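Local coordinates for protein quinoline 2-oxidoreductase large subunit (Pseudomonas putida, PDB 1T3Q) that serves as the molybdenum-bearing subunit of a hydroxylase that probably oxidises quinoline at carbon 2, using molybdopterin cytosine dinucleotide, at residues V186-F191 and A314-S319; V339-I344 and V353-I358. One frame throughout, in Å; residues are numbered along the deposited sequence.

In the fold
Both contacts involve the mixed sheet of the molybdopterin cofactor-binding domain, and strand 312-322 ties them together. Interaction 1 lies at the surface. It is a single salt bridge, whose hydrogen bond is weak, between side chains of two strands that are not direct neighbours in the sheet. Interaction 2 is buried. There, helix 337-342 packs polar groups against strand 352-360, which pairs in parallel with strand 312-322. The centres of the two contacts are about 11 Å apart. Backbone pairing joins them, with S319 N 2.9 Å from E356 O and S319 O 2.8 Å from I358 N. Charge dominates the outer contact; an amide set against a carboxylate dominates the inner one.

Interaction 1: residues V186-F191 and A314-S319; sequences VVRGQF and ALENRS. With SO4 (sulfate ion), chain K.
In a mixed sheet of the molybdopterin cofactor-binding domain, R188 on strand 185-193 and E316 on strand 312-322 meet across the intervening strand 298-306. R188 CA and E316 CA are 9.1 Å apart, and the two long side chains span the gap. R188 NH2 forms a salt bridge with E316 OE1 at 3.3 Å. Its hydrogen bond is weak and bent, with an angle of 129° at the hydrogen. The oxygen lies at the edge of the guanidinium, in its plane, and the two flat groups are only 26° from coplanar. E316 reaches out with an extended chain, its CG anti to the backbone N. R188 instead bends at chi3 (94°), which turns its guanidinium toward the carboxylate. F180 adds a cation-pi contact to R188 and also touches E316.

Two residues along the strand, R318 grips a sulfate ion, probably from the crystallisation liquor. One oxygen takes both bonds at the guanidinium edge: R318 NH2 is 2.6 Å from SO4 O3, and R318 NH1 is 3.0 Å from the same SO4 O3. R168 NH1 donates to this sulfate as well, so two arginines share the anion.

The contact is a small surface one. Helix 177-182, which carries F180, packs beside it. Strand 298-306 lies between strands 185-193 and 312-322 and joins them through backbone bonds, V187 with L304 and G189 with M302 on one border, A314 with A305 on the other. V187 and F191 pack against helix 375-393.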
# COMPACT_ATOMS: atom_id res chain seq x y z
N VAL B 186 -41.34 47.63 -12.13
CA VAL B 186 -41.28 46.19 -12.26
C VAL B 186 -40.23 45.81 -13.30
O VAL B 186 -40.08 46.49 -14.31
CB VAL B 186 -42.64 45.60 -12.73
CG1 VAL B 186 -42.48 44.13 -13.07
CG2 VAL B 186 -43.70 45.79 -11.65
N VAL B 187 -39.50 44.73 -13.03
CA VAL B 187 -38.52 44.20 -13.96
C VAL B 187 -38.73 42.70 -13.92
O VAL B 187 -38.95 42.13 -12.85
CB VAL B 187 -37.05 44.52 -13.56
CG1 VAL B 187 -36.77 45.99 -13.77
CG2 VAL B 187 -36.79 44.11 -12.11
N ARG B 188 -38.70 42.07 -15.08
CA ARG B 188 -38.91 40.63 -15.16
C ARG B 188 -37.97 40.02 -16.19
O ARG B 188 -37.51 40.70 -17.11
CB ARG B 188 -40.36 40.33 -15.56
CG ARG B 188 -41.37 41.25 -14.89
CD ARG B 188 -42.82 40.86 -15.16
NE ARG B 188 -43.35 39.99 -14.11
CZ ARG B 188 -44.60 40.05 -13.66
NH1 ARG B 188 -45.46 40.93 -14.16
NH2 ARG B 188 -45.00 39.23 -12.69
N GLY B 189 -37.69 38.74 -16.03
CA GLY B 189 -36.83 38.07 -16.97
C GLY B 189 -37.06 36.58 -16.96
O GLY B 189 -37.48 35.99 -15.96
N GLN B 190 -36.80 35.96 -18.11
CA GLN B 190 -36.93 34.53 -18.23
C GLN B 190 -35.50 34.05 -18.43
O GLN B 190 -35.01 33.90 -19.55
CB GLN B 190 -37.82 34.17 -19.42
CG GLN B 190 -39.21 34.81 -19.32
CD GLN B 190 -40.17 34.29 -20.36
OE1 GLN B 190 -39.86 34.26 -21.55
NE2 GLN B 190 -41.36 33.89 -19.92
N PHE B 191 -34.82 33.86 -17.30
CA PHE B 191 -33.43 33.43 -17.30
C PHE B 191 -33.27 31.94 -17.55
O PHE B 191 -34.11 31.14 -17.16
CB PHE B 191 -32.78 33.82 -15.98
CG PHE B 191 -32.68 35.31 -15.77
CD1 PHE B 191 -31.55 36.01 -16.19
CD2 PHE B 191 -33.72 36.02 -15.20
CE1 PHE B 191 -31.46 37.39 -16.04
CE2 PHE B 191 -33.65 37.41 -15.04
CZ PHE B 191 -32.52 38.10 -15.46
N ALA B 314 -41.58 42.98 -3.81
CA ALA B 314 -41.89 41.58 -4.01
C ALA B 314 -40.96 40.91 -5.00
O ALA B 314 -40.42 41.54 -5.91
CB ALA B 314 -43.33 41.43 -4.50
N LEU B 315 -40.77 39.61 -4.81
CA LEU B 315 -39.94 38.82 -5.71
C LEU B 315 -40.67 37.53 -6.03
O LEU B 315 -41.08 36.79 -5.14
CB LEU B 315 -38.58 38.51 -5.09
CG LEU B 315 -37.62 37.72 -5.99
CD1 LEU B 315 -36.19 37.91 -5.52
CD2 LEU B 315 -37.99 36.24 -5.98
N GLU B 316 -40.84 37.28 -7.32
CA GLU B 316 -41.51 36.07 -7.77
C GLU B 316 -40.51 35.25 -8.58
O GLU B 316 -39.75 35.80 -9.37
CB GLU B 316 -42.71 36.45 -8.64
CG GLU B 316 -43.46 35.29 -9.24
CD GLU B 316 -44.78 35.73 -9.85
OE1 GLU B 316 -44.78 36.71 -10.62
OE2 GLU B 316 -45.81 35.09 -9.55
N ASN B 317 -40.50 33.93 -8.36
CA ASN B 317 -39.59 33.08 -9.12
C ASN B 317 -40.10 31.67 -9.33
O ASN B 317 -40.40 30.96 -8.37
CB ASN B 317 -38.22 33.00 -8.45
CG ASN B 317 -37.17 32.33 -9.34
OD1 ASN B 317 -36.43 31.44 -8.90
ND2 ASN B 317 -37.09 32.76 -10.59
N ARG B 318 -40.20 31.29 -10.59
CA ARG B 318 -40.63 29.95 -10.98
C ARG B 318 -39.34 29.32 -11.49
O ARG B 318 -38.82 29.72 -12.53
CB ARG B 318 -41.68 30.03 -12.09
CG ARG B 318 -42.07 28.71 -12.73
CD ARG B 318 -43.09 28.96 -13.83
NE ARG B 318 -43.28 27.82 -14.71
CZ ARG B 318 -43.93 26.70 -14.38
NH1 ARG B 318 -44.45 26.58 -13.17
NH2 ARG B 318 -44.04 25.72 -15.26
N SER B 319 -38.82 28.36 -10.73
CA SER B 319 -37.56 27.72 -11.08
C SER B 319 -37.76 26.27 -11.52
O SER B 319 -38.37 25.48 -10.80
CB SER B 319 -36.62 27.78 -9.88
OG SER B 319 -35.32 27.31 -10.20
S SO4 K . -46.96 23.49 -14.65
O1 SO4 K . -48.12 23.93 -13.84
O2 SO4 K . -47.14 23.92 -16.05
O3 SO4 K . -45.73 24.09 -14.11
O4 SO4 K . -46.86 22.02 -14.59

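Interaction 2: residues V339-I344 and V353-I358; sequences VGNAVI and VSEESI
E355 takes a tightly folded shape, with CG between the backbone N and the carbonyl carbon (chi1 60°) and a second bend at chi2 (69°), and this brings its carboxylate beside N341. N341 in turn sets its CG anti to its carbonyl carbon, which directs the amide toward strand 352-360. E355 OE1 lies 3.3 Å from N341 CB, so the carboxylate also leans on the aliphatic start of the asparagine. Amide and carboxylate planes stand nearly perpendicular, at 87°.

The atom modelled as N341 OD1 is 2.7 Å from E355 OE1 and 3.1 Å from the backbone O of E356. The amide is probably turned over in the model; ND2 could then donate from this position. S357 lies beside N341. The other carboxylate oxygen, E355 OE2, accepts a hydrogen bond from R171 N and a weak one from A172 N. Backbone N-H groups thus help to satisfy this buried acid, and would probably favour its charged form.

The contact joins the helix and second strand of the beta-alpha-beta unit formed by strand 312-322, helix 337-342 and strand 352-360. N341 also touches S319 on the first strand. V339 packs on F375 of helix 375-393.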
# COMPACT_ATOMS: atom_id res chain seq x y z
N VAL B 339 -32.72 23.74 -3.73
CA VAL B 339 -31.86 24.44 -2.78
C VAL B 339 -31.65 25.89 -3.20
O VAL B 339 -31.42 26.76 -2.36
CB VAL B 339 -30.50 23.75 -2.60
CG1 VAL B 339 -30.70 22.36 -2.03
CG2 VAL B 339 -29.76 23.69 -3.93
N GLY B 340 -31.73 26.15 -4.50
CA GLY B 340 -31.56 27.50 -5.01
C GLY B 340 -32.64 28.45 -4.54
O GLY B 340 -32.35 29.56 -4.09
N ASN B 341 -33.90 28.02 -4.63
CA ASN B 341 -35.01 28.87 -4.21
C ASN B 341 -34.99 29.14 -2.71
O ASN B 341 -35.52 30.16 -2.26
CB ASN B 341 -36.35 28.25 -4.60
CG ASN B 341 -36.74 28.55 -6.04
OD1 ASN B 341 -37.90 28.41 -6.42
ND2 ASN B 341 -35.76 28.95 -6.84
N ALA B 342 -34.39 28.25 -1.94
CA ALA B 342 -34.33 28.45 -0.49
C ALA B 342 -33.55 29.72 -0.14
O ALA B 342 -33.85 30.37 0.86
CB ALA B 342 -33.69 27.24 0.18
N VAL B 343 -32.56 30.06 -0.96
CA VAL B 343 -31.75 31.25 -0.69
C VAL B 343 -31.92 32.33 -1.76
O VAL B 343 -31.05 33.18 -1.94
CB VAL B 343 -30.24 30.89 -0.61
CG1 VAL B 343 -29.99 29.88 0.51
CG2 VAL B 343 -29.77 30.34 -1.94
N ILE B 344 -33.05 32.30 -2.45
CA ILE B 344 -33.33 33.25 -3.53
C ILE B 344 -33.33 34.73 -3.13
O ILE B 344 -33.09 35.60 -3.97
CB ILE B 344 -34.68 32.91 -4.22
CG1 ILE B 344 -34.74 33.54 -5.61
CG2 ILE B 344 -35.85 33.40 -3.39
CD1 ILE B 344 -33.82 32.87 -6.62
N VAL B 353 -42.99 37.22 -1.10
CA VAL B 353 -42.35 36.27 -1.99
C VAL B 353 -43.25 35.13 -2.43
O VAL B 353 -44.07 34.62 -1.66
CB VAL B 353 -41.10 35.65 -1.31
CG1 VAL B 353 -40.40 34.69 -2.28
CG2 VAL B 353 -40.15 36.75 -0.86
N SER B 354 -43.10 34.73 -3.69
CA SER B 354 -43.86 33.62 -4.23
C SER B 354 -42.92 32.86 -5.15
O SER B 354 -42.52 33.36 -6.20
CB SER B 354 -45.07 34.11 -5.02
OG SER B 354 -45.77 33.00 -5.57
N GLU B 355 -42.55 31.65 -4.75
CA GLU B 355 -41.65 30.86 -5.56
C GLU B 355 -42.03 29.40 -5.57
O GLU B 355 -42.68 28.90 -4.65
CB GLU B 355 -40.20 31.02 -5.07
CG GLU B 355 -39.93 30.60 -3.63
CD GLU B 355 -40.04 29.11 -3.39
OE1 GLU B 355 -39.60 28.33 -4.26
OE2 GLU B 355 -40.56 28.72 -2.32
N GLU B 356 -41.62 28.72 -6.64
CA GLU B 356 -41.87 27.31 -6.78
C GLU B 356 -40.66 26.68 -7.45
O GLU B 356 -40.06 27.27 -8.35
CB GLU B 356 -43.10 27.05 -7.65
CG GLU B 356 -43.54 25.59 -7.65
CD GLU B 356 -44.74 25.32 -8.54
OE1 GLU B 356 -45.37 24.25 -8.40
OE2 GLU B 356 -45.06 26.18 -9.39
N SER B 357 -40.30 25.50 -6.98
CA SER B 357 -39.17 24.75 -7.51
C SER B 357 -39.70 23.48 -8.17
O SER B 357 -40.43 22.71 -7.54
CB SER B 357 -38.23 24.37 -6.36
OG SER B 357 -37.18 23.54 -6.83
N ILE B 358 -39.33 23.27 -9.43
CA ILE B 358 -39.77 22.08 -10.17
C ILE B 358 -38.57 21.36 -10.77
O ILE B 358 -37.75 21.97 -11.46
CB ILE B 358 -40.72 22.46 -11.34
CG1 ILE B 358 -41.88 23.31 -10.82
CG2 ILE B 358 -41.24 21.19 -12.01
CD1 ILE B 358 -42.70 23.93 -11.94